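Local coordinates for protein 4-hydroxybenzoyl-CoA thioesterase (PDB 5WH9) that probably hydrolyses the thioester of gentisyl-coenzyme A, as a hotdog-fold acyl-CoA thioesterase of the 4-hydroxybenzoyl-CoA thioesterase family, at residues Trp29-Glu32 with Ala33-Phe37. Sequence-based numbering, arbitrary orientation.
Sequences WMDE and ACHHF
The imidazole of His35 meets Asp31 with its edge: the Asp31 carbonyl oxygen lies almost in the ring plane, 2.9 Å from ND1, and the N-H points nearly straight at it (168°). The ring also meets Phe55 of the same chain edge-to-face and, in a second subunit, Phe12 at a shallow tilt and Phe70 nearly perpendicular. At the indole edge of Trp29, whose ring stacks with Phe8, lies Glu32 OE1, bonded to Tyr6 OH, while OE2 pairs with Lys28. Asp31 OD2 comes within 3.3 Å of His35 CE1 from out of the ring plane, the carboxylate turned 55° from the ring; OD1 forms a salt bridge with Arg108. His35 CG stands anti to its own carbonyl carbon (chi1 -81°), which sets the ring back over the preceding turn, and rotation about CB-CG turns ND1 to Asp31 O. Asp31 O is thus gripped twice, since His35 N also donates to it at 3.1 Å, from the opposite face of the carbonyl plane. Ala33 N bonds to Trp29 O (2.7 Å) and Cys34 N to Met30 O (2.8 Å). All this sits within helix 25-40, the long helix wrapped by the curved antiparallel sheet of the hotdog fold; on its sheet side Ala33 touches Ile76, Thr78 and His92. A leucine in place of His35 would probably cost Asp31 O its side-chain donor and disturb the ring contacts with the second subunit.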
# COMPACT_ATOMS: atom_id res chain seq x y z
N TRP B 29 -1.65 -0.21 10.68
CA TRP B 29 -2.75 -0.39 11.61
C TRP B 29 -2.53 0.39 12.90
O TRP B 29 -3.49 0.93 13.44
CB TRP B 29 -3.00 -1.88 11.89
CG TRP B 29 -3.58 -2.60 10.72
CD1 TRP B 29 -4.56 -2.15 9.88
CD2 TRP B 29 -3.22 -3.91 10.26
NE1 TRP B 29 -4.82 -3.10 8.92
CE2 TRP B 29 -4.01 -4.19 9.13
CE3 TRP B 29 -2.29 -4.87 10.69
CZ2 TRP B 29 -3.91 -5.39 8.44
CZ3 TRP B 29 -2.20 -6.04 10.00
CH2 TRP B 29 -3.00 -6.30 8.89
N MET B 30 -1.28 0.47 13.37
CA MET B 30 -0.98 1.30 14.54
C MET B 30 -1.22 2.76 14.22
O MET B 30 -1.79 3.51 15.02
CB MET B 30 0.45 1.12 15.02
CG MET B 30 0.64 -0.16 15.79
SD MET B 30 2.30 -0.33 16.49
CE MET B 30 3.31 -0.11 15.02
N ASP B 31 -0.80 3.18 13.04
CA ASP B 31 -1.09 4.55 12.65
C ASP B 31 -2.61 4.79 12.71
O ASP B 31 -3.07 5.81 13.22
CB ASP B 31 -0.53 4.85 11.27
CG ASP B 31 -0.67 6.30 10.90
OD1 ASP B 31 0.19 7.10 11.29
OD2 ASP B 31 -1.66 6.64 10.23
N GLU B 32 -3.39 3.83 12.21
CA GLU B 32 -4.84 3.98 12.24
C GLU B 32 -5.36 3.96 13.67
O GLU B 32 -6.23 4.75 14.03
CB GLU B 32 -5.51 2.88 11.43
CG GLU B 32 -5.04 2.84 10.00
CD GLU B 32 -5.65 1.71 9.18
OE1 GLU B 32 -6.59 1.02 9.66
OE2 GLU B 32 -5.18 1.51 8.05
N ALA B 33 -4.83 3.08 14.50
CA ALA B 33 -5.26 3.05 15.89
C ALA B 33 -4.98 4.40 16.53
O ALA B 33 -5.84 4.93 17.23
CB ALA B 33 -4.58 1.94 16.65
N CYS B 34 -3.78 4.94 16.30
CA CYS B 34 -3.39 6.23 16.87
C CYS B 34 -4.39 7.32 16.56
O CYS B 34 -4.78 8.07 17.45
CB CYS B 34 -2.01 6.66 16.38
SG CYS B 34 -1.62 8.40 16.80
N HIS B 35 -4.79 7.43 15.29
CA HIS B 35 -5.75 8.43 14.85
C HIS B 35 -7.13 8.18 15.46
O HIS B 35 -7.86 9.11 15.78
CB HIS B 35 -5.90 8.37 13.33
CG HIS B 35 -4.82 9.09 12.58
ND1 HIS B 35 -3.62 8.49 12.25
CD2 HIS B 35 -4.77 10.35 12.09
CE1 HIS B 35 -2.87 9.36 11.59
NE2 HIS B 35 -3.55 10.49 11.47
N HIS B 36 -7.48 6.91 15.56
CA HIS B 36 -8.78 6.56 16.11
C HIS B 36 -8.77 6.84 17.60
O HIS B 36 -9.80 7.12 18.20
CB HIS B 36 -9.07 5.08 15.87
CG HIS B 36 -10.22 4.55 16.66
ND1 HIS B 36 -10.08 4.17 17.98
CD2 HIS B 36 -11.51 4.32 16.33
CE1 HIS B 36 -11.25 3.72 18.42
NE2 HIS B 36 -12.13 3.81 17.44
N PHE B 37 -7.59 6.74 18.18
CA PHE B 37 -7.40 6.99 19.59
C PHE B 37 -7.64 8.47 19.88
O PHE B 37 -8.44 8.80 20.73
CB PHE B 37 -5.99 6.57 19.99
CG PHE B 37 -5.69 6.71 21.45
CD1 PHE B 37 -6.24 5.84 22.37
CD2 PHE B 37 -4.82 7.70 21.90
CE1 PHE B 37 -5.96 5.97 23.72
CE2 PHE B 37 -4.53 7.83 23.25
CZ PHE B 37 -5.11 6.97 24.16